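Local coordinates for protein dephospho-CoA kinase (PDB 2IF2) that probably catalyses the ATP-dependent phosphorylation of the 3'-hydroxyl group of dephosphocoenzyme A, the last step in coenzyme A biosynthesis, at residues Met1-Leu6 against Glu104-Leu110; Gly5-Asn9 against Glu111-Val116; Met20-Ala26 against Val185-Tyr189. All coordinates share one frame; numbering follows the deposited sequence.

Interaction 1 (Met1-Leu6 against Glu104-Leu110)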
HETATM    1  N   MSE A   1      -0.788  15.591 -14.732  1.00103.60           N
HETATM    2  CA  MSE A   1       0.271  14.845 -13.992  1.00102.84           C
HETATM    3  C   MSE A   1       0.155  13.347 -14.231  1.00100.93           C
HETATM    4  O   MSE A   1      -0.916  12.834 -14.556  1.00101.14           O
HETATM    5  CB  MSE A   1       0.169  15.144 -12.497  1.00105.39           C
HETATM    6  CG  MSE A   1      -1.235  15.001 -11.943  1.00107.81           C
HETATM    7 SE   MSE A   1      -1.379  15.564 -10.099  1.00113.08          SE
HETATM    8  CE  MSE A   1      -1.597  13.815  -9.296  1.00111.51           C
ATOM      9  N   LYS A   2       1.269  12.650 -14.061  1.00 98.20           N
ATOM     10  CA  LYS A   2       1.309  11.214 -14.276  1.00 95.39           C
ATOM     11  C   LYS A   2       1.185  10.392 -12.993  1.00 93.13           C
ATOM     12  O   LYS A   2       2.091  10.388 -12.158  1.00 93.20           O
ATOM     13  CB  LYS A   2       2.602  10.848 -15.023  1.00 95.88           C
ATOM     14  CG  LYS A   2       3.871  11.506 -14.471  1.00 95.37           C
ATOM     15  CD  LYS A   2       5.120  11.134 -15.281  1.00 94.09           C
ATOM     16  CE  LYS A   2       5.065  11.658 -16.713  1.00 92.59           C
ATOM     17  NZ  LYS A   2       6.294  11.324 -17.488  1.00 91.21           N
ATOM     18  N   ARG A   3       0.055   9.701 -12.841  1.00 90.31           N
ATOM     19  CA  ARG A   3      -0.183   8.860 -11.666  1.00 87.24           C
ATOM     20  C   ARG A   3       0.764   7.668 -11.678  1.00 84.15           C
ATOM     21  O   ARG A   3       0.703   6.817 -12.569  1.00 83.10           O
ATOM     22  CB  ARG A   3      -1.632   8.350 -11.642  1.00 88.63           C
ATOM     23  CG  ARG A   3      -2.558   9.059 -10.650  1.00 89.87           C
ATOM     24  CD  ARG A   3      -2.924  10.466 -11.104  1.00 91.10           C
ATOM     25  NE  ARG A   3      -3.938  11.076 -10.252  1.00 91.92           N
ATOM     26  CZ  ARG A   3      -4.562  12.219 -10.530  1.00 93.29           C
ATOM     27  NH1 ARG A   3      -5.472  12.704  -9.696  1.00 94.48           N
ATOM     28  NH2 ARG A   3      -4.283  12.879 -11.648  1.00 93.82           N
ATOM     29  N   ILE A   4       1.640   7.606 -10.685  1.00 80.34           N
ATOM     30  CA  ILE A   4       2.591   6.511 -10.607  1.00 76.72           C
ATOM     31  C   ILE A   4       2.267   5.610  -9.420  1.00 74.24           C
ATOM     32  O   ILE A   4       1.766   6.068  -8.390  1.00 73.71           O
ATOM     33  CB  ILE A   4       4.032   7.042 -10.479  1.00 76.03           C
ATOM     34  CG1 ILE A   4       4.278   8.122 -11.537  1.00 75.91           C
ATOM     35  CG2 ILE A   4       5.026   5.902 -10.649  1.00 74.61           C
ATOM     36  CD1 ILE A   4       4.054   7.664 -12.965  1.00 76.08           C
ATOM     37  N   GLY A   5       2.542   4.323  -9.578  1.00 70.56           N
ATOM     38  CA  GLY A   5       2.268   3.385  -8.515  1.00 66.44           C
ATOM     39  C   GLY A   5       3.534   2.750  -8.003  1.00 64.80           C
ATOM     40  O   GLY A   5       4.388   2.314  -8.773  1.00 64.68           O
ATOM     41  N   LEU A   6       3.657   2.692  -6.689  1.00 63.63           N
ATOM     42  CA  LEU A   6       4.837   2.109  -6.086  1.00 62.59           C
ATOM     43  C   LEU A   6       4.386   0.909  -5.286  1.00 61.86           C
ATOM     44  O   LEU A   6       3.622   1.049  -4.339  1.00 60.93           O
ATOM     45  CB  LEU A   6       5.486   3.133  -5.171  1.00 63.09           C
ATOM     46  CG  LEU A   6       6.967   2.972  -4.885  1.00 62.49           C
ATOM     47  CD1 LEU A   6       7.345   4.049  -3.889  1.00 63.07           C
ATOM     48  CD2 LEU A   6       7.285   1.587  -4.344  1.00 63.02           C
ATOM     49  N   GLU A 104       0.593  21.074 -11.041  1.00 86.28           N
ATOM     50  CA  GLU A 104       0.758  20.179 -12.180  1.00 85.02           C
ATOM     51  C   GLU A 104       2.207  19.742 -12.380  1.00 84.15           C
ATOM     52  O   GLU A 104       3.128  20.268 -11.742  1.00 82.77           O
ATOM     53  CB  GLU A 104       0.233  20.839 -13.459  1.00 86.05           C
ATOM     54  CG  GLU A 104      -1.099  20.274 -13.961  1.00 88.31           C
ATOM     55  CD  GLU A 104      -1.039  18.779 -14.257  1.00 89.60           C
ATOM     56  OE1 GLU A 104       0.095  18.238 -14.334  1.00 89.74           O
ATOM     57  OE2 GLU A 104      -2.122  18.157 -14.435  1.00 89.06           O
ATOM     58  N   ASP A 105       2.395  18.770 -13.273  1.00 83.41           N
ATOM     59  CA  ASP A 105       3.719  18.220 -13.589  1.00 82.81           C
ATOM     60  C   ASP A 105       4.394  17.580 -12.384  1.00 81.00           C
ATOM     61  O   ASP A 105       5.509  17.055 -12.494  1.00 80.08           O
ATOM     62  CB  ASP A 105       4.634  19.301 -14.180  1.00 84.29           C
ATOM     63  CG  ASP A 105       4.251  19.674 -15.605  1.00 85.35           C
ATOM     64  OD1 ASP A 105       4.187  18.767 -16.469  1.00 85.58           O
ATOM     65  OD2 ASP A 105       4.027  20.875 -15.867  1.00 85.99           O
ATOM     66  N   THR A 106       3.705  17.637 -11.243  1.00 79.11           N
ATOM     67  CA  THR A 106       4.181  17.068  -9.981  1.00 75.78           C
ATOM     68  C   THR A 106       4.224  15.553 -10.129  1.00 74.16           C
ATOM     69  O   THR A 106       3.428  14.965 -10.861  1.00 74.15           O
ATOM     70  CB  THR A 106       3.243  17.437  -8.804  1.00 74.77           C
ATOM     71  OG1 THR A 106       3.850  17.057  -7.566  1.00 74.79           O
ATOM     72  CG2 THR A 106       1.916  16.719  -8.931  1.00 74.57           C
ATOM     73  N   LEU A 107       5.160  14.923  -9.435  1.00 71.93           N
ATOM     74  CA  LEU A 107       5.304  13.483  -9.515  1.00 69.72           C
ATOM     75  C   LEU A 107       4.507  12.847  -8.387  1.00 69.51           C
ATOM     76  O   LEU A 107       4.954  12.795  -7.243  1.00 70.09           O
ATOM     77  CB  LEU A 107       6.787  13.115  -9.434  1.00 67.82           C
ATOM     78  CG  LEU A 107       7.268  11.837 -10.122  1.00 66.18           C
ATOM     79  CD1 LEU A 107       7.228  10.703  -9.144  1.00 65.88           C
ATOM     80  CD2 LEU A 107       6.425  11.547 -11.360  1.00 64.70           C
ATOM     81  N   PHE A 108       3.308  12.383  -8.724  1.00 68.84           N
ATOM     82  CA  PHE A 108       2.419  11.755  -7.762  1.00 67.65           C
ATOM     83  C   PHE A 108       2.533  10.230  -7.783  1.00 67.89           C
ATOM     84  O   PHE A 108       2.201   9.581  -8.776  1.00 67.81           O
ATOM     85  CB  PHE A 108       0.979  12.186  -8.046  1.00 65.97           C
ATOM     86  CG  PHE A 108      -0.031  11.547  -7.146  1.00 65.31           C
ATOM     87  CD1 PHE A 108      -0.652  10.364  -7.509  1.00 64.93           C
ATOM     88  CD2 PHE A 108      -0.331  12.105  -5.913  1.00 65.42           C
ATOM     89  CE1 PHE A 108      -1.553   9.745  -6.655  1.00 64.34           C
ATOM     90  CE2 PHE A 108      -1.232  11.492  -5.052  1.00 64.99           C
ATOM     91  CZ  PHE A 108      -1.841  10.310  -5.424  1.00 64.37           C
ATOM     92  N   ILE A 109       3.016   9.669  -6.680  1.00 68.11           N
ATOM     93  CA  ILE A 109       3.169   8.227  -6.551  1.00 69.06           C
ATOM     94  C   ILE A 109       2.234   7.719  -5.461  1.00 70.64           C
ATOM     95  O   ILE A 109       1.895   8.455  -4.531  1.00 70.79           O
ATOM     96  CB  ILE A 109       4.614   7.843  -6.177  1.00 68.20           C
ATOM     97  CG1 ILE A 109       5.578   8.352  -7.252  1.00 68.16           C
ATOM     98  CG2 ILE A 109       4.720   6.330  -6.006  1.00 66.16           C
ATOM     99  CD1 ILE A 109       7.053   8.110  -6.947  1.00 68.05           C
ATOM    100  N   LEU A 110       1.819   6.462  -5.580  1.00 72.09           N
ATOM    101  CA  LEU A 110       0.924   5.852  -4.603  1.00 72.34           C
ATOM    102  C   LEU A 110       1.424   4.456  -4.236  1.00 73.25           C
ATOM    103  O   LEU A 110       1.486   3.573  -5.083  1.00 73.18           O
ATOM    104  CB  LEU A 110      -0.496   5.783  -5.177  1.00 70.50           C
ATOM    105  CG  LEU A 110      -1.572   5.120  -4.318  1.00 68.94           C
ATOM    106  CD1 LEU A 110      -2.852   5.923  -4.369  1.00 67.67           C
ATOM    107  CD2 LEU A 110      -1.799   3.708  -4.804  1.00 68.15           C
TER
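Ile-4 sits between two residues of its neighbour strand: its N donates to Phe-108 O (2.8 Å), and its O accepts from Leu-110 N in a more bent bond. Leu-6 N then gives a straight bond to Leu-110 O. This alternation is parallel pairing, and it joins strands 3-8 and 108-111 in the middle of the five-stranded parallel sheet of a P-loop kinase fold; Gly-5 bonds on to strand 126-130, Ile-109 to strand 27-30.

At the N-terminal end of the pairing the bonding becomes ionic. The amino terminus of Met-1, a selenomethionine, makes a salt bridge to Glu-104 OE1 (2.8 Å) on its syn lone pair, while Asp-105 N meets the same oxygen on its anti side, so two donors grip one carboxylate oxygen.

The apolar contacts divide between the sheet's faces. Toward helix 14-23, Leu-6 CB packs on Ile-109 CG2 (3.4 Å), the branch that chi1 of -59° sets opposite the backbone N, and Ile-4 CB meets Ile-109 CG1 (3.8 Å). On the face bearing Phe-108, toward helix 95-101, Arg-3 CG lies obliquely against Phe-108 CD1 (3.9 Å). Met-1 CE reaches Phe-108 CB and also covers the centre of one face of the Arg-3 guanidinium, 3.5 Å above its plane.

Interaction 2 (Gly5-Asn9 against Glu111-Val116)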
ATOM      1  N   GLY A   5       2.542   4.323  -9.578  1.00 70.56           N
ATOM      2  CA  GLY A   5       2.268   3.385  -8.515  1.00 66.44           C
ATOM      3  C   GLY A   5       3.534   2.750  -8.003  1.00 64.80           C
ATOM      4  O   GLY A   5       4.388   2.314  -8.773  1.00 64.68           O
ATOM      5  N   LEU A   6       3.657   2.692  -6.689  1.00 63.63           N
ATOM      6  CA  LEU A   6       4.837   2.109  -6.086  1.00 62.59           C
ATOM      7  C   LEU A   6       4.386   0.909  -5.286  1.00 61.86           C
ATOM      8  O   LEU A   6       3.622   1.049  -4.339  1.00 60.93           O
ATOM      9  CB  LEU A   6       5.486   3.133  -5.171  1.00 63.09           C
ATOM     10  CG  LEU A   6       6.967   2.972  -4.885  1.00 62.49           C
ATOM     11  CD1 LEU A   6       7.345   4.049  -3.889  1.00 63.07           C
ATOM     12  CD2 LEU A   6       7.285   1.587  -4.344  1.00 63.02           C
ATOM     13  N   THR A   7       4.854  -0.273  -5.659  1.00 62.43           N
ATOM     14  CA  THR A   7       4.450  -1.470  -4.937  1.00 63.06           C
ATOM     15  C   THR A   7       5.624  -2.346  -4.501  1.00 63.60           C
ATOM     16  O   THR A   7       6.795  -1.976  -4.651  1.00 62.80           O
ATOM     17  CB  THR A   7       3.500  -2.328  -5.781  1.00 63.13           C
ATOM     18  OG1 THR A   7       2.892  -3.321  -4.949  1.00 63.01           O
ATOM     19  CG2 THR A   7       4.265  -3.020  -6.906  1.00 62.98           C
ATOM     20  N   GLY A   8       5.289  -3.513  -3.958  1.00 63.73           N
ATOM     21  CA  GLY A   8       6.290  -4.451  -3.492  1.00 63.79           C
ATOM     22  C   GLY A   8       5.701  -5.328  -2.410  1.00 64.58           C
ATOM     23  O   GLY A   8       4.481  -5.402  -2.264  1.00 63.49           O
ATOM     24  N   ASN A   9       6.559  -6.006  -1.658  1.00 66.35           N
ATOM     25  CA  ASN A   9       6.094  -6.856  -0.574  1.00 68.83           C
ATOM     26  C   ASN A   9       6.479  -6.285   0.788  1.00 70.05           C
ATOM     27  O   ASN A   9       7.343  -5.413   0.897  1.00 70.42           O
ATOM     28  CB  ASN A   9       6.646  -8.274  -0.728  1.00 69.77           C
ATOM     29  CG  ASN A   9       5.826  -9.117  -1.689  1.00 71.22           C
ATOM     30  OD1 ASN A   9       6.148 -10.279  -1.945  1.00 72.17           O
ATOM     31  ND2 ASN A   9       4.755  -8.536  -2.222  1.00 71.01           N
ATOM     32  N   GLU A 111       1.793   4.261  -2.976  1.00 74.41           N
ATOM     33  CA  GLU A 111       2.281   2.962  -2.540  1.00 75.79           C
ATOM     34  C   GLU A 111       1.233   2.234  -1.714  1.00 76.33           C
ATOM     35  O   GLU A 111       0.762   2.752  -0.702  1.00 76.23           O
ATOM     36  CB  GLU A 111       3.549   3.114  -1.712  1.00 76.83           C
ATOM     37  CG  GLU A 111       3.349   3.960  -0.485  1.00 78.34           C
ATOM     38  CD  GLU A 111       4.364   3.666   0.592  1.00 80.22           C
ATOM     39  OE1 GLU A 111       4.473   4.494   1.527  1.00 81.80           O
ATOM     40  OE2 GLU A 111       5.041   2.609   0.513  1.00 78.71           O
ATOM     41  N   ALA A 112       0.885   1.026  -2.155  1.00 77.06           N
ATOM     42  CA  ALA A 112      -0.115   0.199  -1.492  1.00 77.68           C
ATOM     43  C   ALA A 112       0.365  -1.237  -1.355  1.00 78.30           C
ATOM     44  O   ALA A 112      -0.227  -2.027  -0.622  1.00 78.90           O
ATOM     45  CB  ALA A 112      -1.416   0.234  -2.275  1.00 77.30           C
ATOM     46  N   SER A 113       1.432  -1.574  -2.070  1.00 78.66           N
ATOM     47  CA  SER A 113       2.002  -2.918  -2.020  1.00 80.16           C
ATOM     48  C   SER A 113       1.018  -3.984  -2.490  1.00 81.93           C
ATOM     49  O   SER A 113       1.348  -5.173  -2.505  1.00 81.87           O
ATOM     50  CB  SER A 113       2.442  -3.263  -0.603  1.00 79.12           C
ATOM     51  OG  SER A 113       1.339  -3.639   0.186  1.00 76.32           O
ATOM     52  N   LEU A 114      -0.188  -3.559  -2.858  1.00 83.95           N
ATOM     53  CA  LEU A 114      -1.228  -4.466  -3.342  1.00 85.34           C
ATOM     54  C   LEU A 114      -1.936  -3.874  -4.566  1.00 86.78           C
ATOM     55  O   LEU A 114      -3.159  -3.812  -4.603  1.00 87.42           O
ATOM     56  CB  LEU A 114      -2.249  -4.745  -2.228  1.00 85.09           C
ATOM     57  CG  LEU A 114      -1.776  -5.620  -1.053  1.00 85.78           C
ATOM     58  CD1 LEU A 114      -2.742  -5.533   0.131  1.00 85.02           C
ATOM     59  CD2 LEU A 114      -1.642  -7.056  -1.528  1.00 84.09           C
ATOM     60  N   LEU A 115      -1.156  -3.439  -5.559  1.00 87.97           N
ATOM     61  CA  LEU A 115      -1.699  -2.867  -6.793  1.00 88.43           C
ATOM     62  C   LEU A 115      -1.657  -3.927  -7.886  1.00 89.59           C
ATOM     63  O   LEU A 115      -2.200  -3.742  -8.977  1.00 89.87           O
ATOM     64  CB  LEU A 115      -0.881  -1.648  -7.251  1.00 88.32           C
ATOM     65  CG  LEU A 115      -0.855  -0.365  -6.418  1.00 86.58           C
ATOM     66  CD1 LEU A 115      -2.266   0.147  -6.187  1.00 86.62           C
ATOM     67  CD2 LEU A 115      -0.174  -0.652  -5.104  1.00 87.04           C
ATOM     68  N   VAL A 116      -0.992  -5.036  -7.589  1.00 90.32           N
ATOM     69  CA  VAL A 116      -0.884  -6.125  -8.544  1.00 91.31           C
ATOM     70  C   VAL A 116      -2.017  -7.123  -8.324  1.00 92.82           C
ATOM     71  O   VAL A 116      -2.989  -7.138  -9.075  1.00 93.41           O
ATOM     72  CB  VAL A 116       0.449  -6.872  -8.405  1.00 90.58           C
ATOM     73  CG1 VAL A 116       0.649  -7.786  -9.600  1.00 90.04           C
ATOM     74  CG2 VAL A 116       1.587  -5.885  -8.270  1.00 89.95           C
TER
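Beyond Leu-6 and Glu-111, whose CA atoms are 4.5 Å apart, regular pairing gives way: strand 5-8 runs on while 111-116 leaves the sheet as a loop. Leu-6 O is directed at Glu-111 CA in a CA-H...O contact. Further on, Thr-7 CA and Ser-113 CA are 4.1 Å apart. The carbonyl oxygens of Gly-8 and Ser-113 face the same region; both are acceptors, and Lys-164 NZ is hydrogen-bonded to Gly-8 O and weakly to Ser-113 O.

Gly-8 appears to open the Walker A motif (P-loop), so this loop lies beside the probable ATP site: the Ser-113 side chain comes about 3 Å from that of Lys-14 at nearest atoms, and the Glu-111 side chain comes about 5 Å, nearest atoms, from a bound sulfate, probably from the crystallisation liquor.

Among the side chains Thr-7 does most of the touching. With OG1 opposite the backbone N (chi1 -167°), the hydroxyl faces Ser-113 CA, and Thr-7 CB packs on Leu-115 CD2 (4.1 Å). The methyl Thr-7 CG2 meets Val-116 CG2 at 4.2 Å, the two side chains crossing at about a right angle. On the face of the sheet covered by helix 14-23, Leu-6 CB and Glu-111 CB lie 4.0 Å apart, and the Glu-111 chain extends from there toward that helix.

Interaction 3 (Met20-Ala26 against Val185-Tyr189)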
HETATM    1  N   MSE A  20      12.648   8.360  -0.156  1.00 36.64           N
HETATM    2  CA  MSE A  20      13.667   8.889  -1.035  1.00 39.03           C
HETATM    3  C   MSE A  20      12.959   9.692  -2.117  1.00 39.57           C
HETATM    4  O   MSE A  20      13.316  10.843  -2.380  1.00 39.70           O
HETATM    5  CB  MSE A  20      14.468   7.738  -1.646  1.00 42.71           C
HETATM    6  CG  MSE A  20      15.077   6.788  -0.615  1.00 49.18           C
HETATM    7 SE   MSE A  20      15.957   5.238  -1.407  1.00 61.05          SE
HETATM    8  CE  MSE A  20      17.577   5.145  -0.354  1.00 55.33           C
ATOM      9  N   PHE A  21      11.934   9.091  -2.720  1.00 40.21           N
ATOM     10  CA  PHE A  21      11.155   9.737  -3.790  1.00 40.69           C
ATOM     11  C   PHE A  21      10.547  11.077  -3.391  1.00 39.41           C
ATOM     12  O   PHE A  21      10.382  11.956  -4.244  1.00 38.66           O
ATOM     13  CB  PHE A  21      10.025   8.814  -4.277  1.00 42.65           C
ATOM     14  CG  PHE A  21      10.368   8.029  -5.517  1.00 44.46           C
ATOM     15  CD1 PHE A  21      10.298   6.641  -5.519  1.00 44.80           C
ATOM     16  CD2 PHE A  21      10.785   8.674  -6.677  1.00 45.13           C
ATOM     17  CE1 PHE A  21      10.642   5.902  -6.652  1.00 44.33           C
ATOM     18  CE2 PHE A  21      11.132   7.937  -7.815  1.00 45.09           C
ATOM     19  CZ  PHE A  21      11.061   6.550  -7.800  1.00 43.54           C
ATOM     20  N   ARG A  22      10.194  11.210  -2.109  1.00 37.69           N
ATOM     21  CA  ARG A  22       9.597  12.439  -1.590  1.00 37.55           C
ATOM     22  C   ARG A  22      10.662  13.512  -1.451  1.00 37.33           C
ATOM     23  O   ARG A  22      10.422  14.705  -1.693  1.00 36.34           O
ATOM     24  CB  ARG A  22       8.946  12.217  -0.225  1.00 37.45           C
ATOM     25  CG  ARG A  22       7.676  11.387  -0.238  1.00 37.47           C
ATOM     26  CD  ARG A  22       6.797  11.702   0.982  1.00 37.91           C
ATOM     27  NE  ARG A  22       5.963  10.564   1.367  1.00 36.25           N
ATOM     28  CZ  ARG A  22       6.442   9.461   1.926  1.00 36.17           C
ATOM     29  NH1 ARG A  22       7.748   9.360   2.175  1.00 32.30           N
ATOM     30  NH2 ARG A  22       5.626   8.453   2.206  1.00 36.14           N
ATOM     31  N   GLU A  23      11.843  13.076  -1.036  1.00 36.66           N
ATOM     32  CA  GLU A  23      12.961  13.977  -0.884  1.00 34.90           C
ATOM     33  C   GLU A  23      13.236  14.539  -2.252  1.00 34.59           C
ATOM     34  O   GLU A  23      13.397  15.745  -2.409  1.00 35.98           O
ATOM     35  CB  GLU A  23      14.170  13.215  -0.371  1.00 34.38           C
ATOM     36  CG  GLU A  23      13.991  12.729   1.051  1.00 35.94           C
ATOM     37  CD  GLU A  23      14.662  11.388   1.309  1.00 37.20           C
ATOM     38  OE1 GLU A  23      15.723  11.111   0.702  1.00 37.36           O
ATOM     39  OE2 GLU A  23      14.127  10.620   2.135  1.00 37.70           O
ATOM     40  N   LEU A  24      13.258  13.673  -3.258  1.00 34.89           N
ATOM     41  CA  LEU A  24      13.529  14.134  -4.619  1.00 35.65           C
ATOM     42  C   LEU A  24      12.489  15.143  -5.121  1.00 37.69           C
ATOM     43  O   LEU A  24      12.743  15.876  -6.073  1.00 37.83           O
ATOM     44  CB  LEU A  24      13.648  12.929  -5.567  1.00 32.22           C
ATOM     45  CG  LEU A  24      14.909  12.055  -5.391  1.00 30.36           C
ATOM     46  CD1 LEU A  24      14.737  10.700  -6.066  1.00 25.54           C
ATOM     47  CD2 LEU A  24      16.123  12.793  -5.953  1.00 27.52           C
ATOM     48  N   GLY A  25      11.329  15.196  -4.468  1.00 40.98           N
ATOM     49  CA  GLY A  25      10.295  16.143  -4.876  1.00 43.39           C
ATOM     50  C   GLY A  25       8.941  15.500  -5.124  1.00 44.16           C
ATOM     51  O   GLY A  25       7.893  16.142  -5.037  1.00 43.12           O
ATOM     52  N   ALA A  26       8.971  14.212  -5.436  1.00 45.22           N
ATOM     53  CA  ALA A  26       7.757  13.470  -5.703  1.00 45.91           C
ATOM     54  C   ALA A  26       6.797  13.539  -4.523  1.00 45.99           C
ATOM     55  O   ALA A  26       7.210  13.788  -3.392  1.00 45.01           O
ATOM     56  CB  ALA A  26       8.104  12.012  -6.018  1.00 46.82           C
ATOM     57  N   VAL A 185      16.545   4.710  -7.583  1.00 52.18           N
ATOM     58  CA  VAL A 185      15.348   5.532  -7.574  1.00 52.98           C
ATOM     59  C   VAL A 185      15.674   6.838  -8.293  1.00 52.70           C
ATOM     60  O   VAL A 185      14.895   7.313  -9.120  1.00 53.17           O
ATOM     61  CB  VAL A 185      14.868   5.837  -6.127  1.00 53.72           C
ATOM     62  CG1 VAL A 185      14.606   4.541  -5.380  1.00 53.78           C
ATOM     63  CG2 VAL A 185      15.904   6.658  -5.396  1.00 54.81           C
ATOM     64  N   LYS A 186      16.838   7.406  -7.997  1.00 52.21           N
ATOM     65  CA  LYS A 186      17.232   8.654  -8.636  1.00 53.25           C
ATOM     66  C   LYS A 186      17.164   8.546 -10.149  1.00 54.20           C
ATOM     67  O   LYS A 186      16.685   9.458 -10.820  1.00 54.61           O
ATOM     68  CB  LYS A 186      18.644   9.053  -8.213  1.00 52.32           C
ATOM     69  CG  LYS A 186      18.683   9.802  -6.905  1.00 50.36           C
ATOM     70  CD  LYS A 186      20.023  10.458  -6.687  1.00 48.54           C
ATOM     71  CE  LYS A 186      21.102   9.429  -6.444  1.00 48.58           C
ATOM     72  NZ  LYS A 186      22.402  10.047  -6.057  1.00 48.58           N
ATOM     73  N   LYS A 187      17.659   7.429 -10.672  1.00 54.53           N
ATOM     74  CA  LYS A 187      17.641   7.182 -12.103  1.00 54.44           C
ATOM     75  C   LYS A 187      16.180   7.177 -12.536  1.00 54.10           C
ATOM     76  O   LYS A 187      15.797   7.870 -13.476  1.00 54.35           O
ATOM     77  CB  LYS A 187      18.276   5.831 -12.418  1.00 56.11           C
ATOM     78  CG  LYS A 187      18.339   5.500 -13.895  1.00 59.24           C
ATOM     79  CD  LYS A 187      18.584   4.009 -14.138  1.00 62.39           C
ATOM     80  CE  LYS A 187      18.465   3.670 -15.624  1.00 64.42           C
ATOM     81  NZ  LYS A 187      18.663   2.226 -15.906  1.00 64.54           N
ATOM     82  N   VAL A 188      15.352   6.410 -11.838  1.00 52.83           N
ATOM     83  CA  VAL A 188      13.949   6.359 -12.198  1.00 52.27           C
ATOM     84  C   VAL A 188      13.284   7.727 -12.143  1.00 51.78           C
ATOM     85  O   VAL A 188      12.603   8.120 -13.079  1.00 51.09           O
ATOM     86  CB  VAL A 188      13.185   5.370 -11.308  1.00 52.30           C
ATOM     87  CG1 VAL A 188      11.685   5.444 -11.606  1.00 52.43           C
ATOM     88  CG2 VAL A 188      13.696   3.964 -11.568  1.00 51.44           C
ATOM     89  N   TYR A 189      13.483   8.461 -11.060  1.00 52.72           N
ATOM     90  CA  TYR A 189      12.871   9.773 -10.965  1.00 56.54           C
ATOM     91  C   TYR A 189      13.230  10.639 -12.178  1.00 60.84           C
ATOM     92  O   TYR A 189      12.446  11.500 -12.599  1.00 61.57           O
ATOM     93  CB  TYR A 189      13.292  10.467  -9.669  1.00 53.58           C
ATOM     94  CG  TYR A 189      12.737  11.864  -9.517  1.00 51.54           C
ATOM     95  CD1 TYR A 189      13.447  12.963  -9.979  1.00 51.09           C
ATOM     96  CD2 TYR A 189      11.492  12.085  -8.941  1.00 50.79           C
ATOM     97  CE1 TYR A 189      12.934  14.249  -9.872  1.00 50.35           C
ATOM     98  CE2 TYR A 189      10.970  13.377  -8.828  1.00 49.62           C
ATOM     99  CZ  TYR A 189      11.697  14.449  -9.301  1.00 49.82           C
ATOM    100  OH  TYR A 189      11.199  15.728  -9.218  1.00 49.66           O
TER
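Met-20, a selenomethionine, opens a helix-to-helix contact: its CB packs on Val-185 CG2 (4.2 Å), bringing the end of helix 14-23, which follows the P-loop, against helix 178-190 near the C-terminus. The contact is apolar packing between two helices of the P-loop kinase fold, next to strand 108-111. Phe-21 comes next. Val-185 CB sits over one face of its ring, offset toward the rim, while the ring edge takes Val-188 CG1, 4.0 Å from Phe-21 CZ, and Tyr-189 CB, 3.8 Å from Phe-21 CE2. Phe-21 CD2 in turn lies at the edge of the Tyr-189 ring.

Leu-24 spreads over more of helix 178-190 than its neighbours. Its CD2 branch touches Lys-186 CG (4.1 Å), and CD1 meets Tyr-189 CB (3.9 Å). Its CB makes a CH-pi contact over the centre of the Tyr-189 ring, 4.1 Å from the centroid and 10° off the normal. The ring is laid back toward helix 14-23 because chi1 of 178° puts CG opposite the backbone N. Replacing Tyr-189 with an alanine would probably leave Leu-24 CB without its aromatic cover and a gap beside Phe-21 CD2.

Gly-25, with a phi of 127°, forms a Schellman motif as the chain leaves the helix for strand 27-30. Past the turn, Ala-26 N lies oblique to the Tyr-189 ring, 4.0 Å from Tyr-189 CE2.

Overall arrangement
Interactions 1 and 2 both use strand 3-8, the first against strand 108-111 and the second against the loop that follows it, with centres about 14 Å apart; they share Gly-5 and Leu-6 and also meet where Leu-110 packs on Leu-115. Interaction 3 has its centre about 11 Å and about 17 Å from theirs, where helix 14-23 meets helix 178-190. Helix 14-23 covers the face of the sheet bearing Leu-6 and Ile-109; Phe-21 packs on Ile-109, and Leu-107 on Tyr-189. Along the chain, 1-9 comes first, then 20-26, 104-116 and finally 185-189. Sheet, P-loop helix and C-terminal helix are thus layered together, and interaction 2 lies at the end of the sheet next to the probable ATP site.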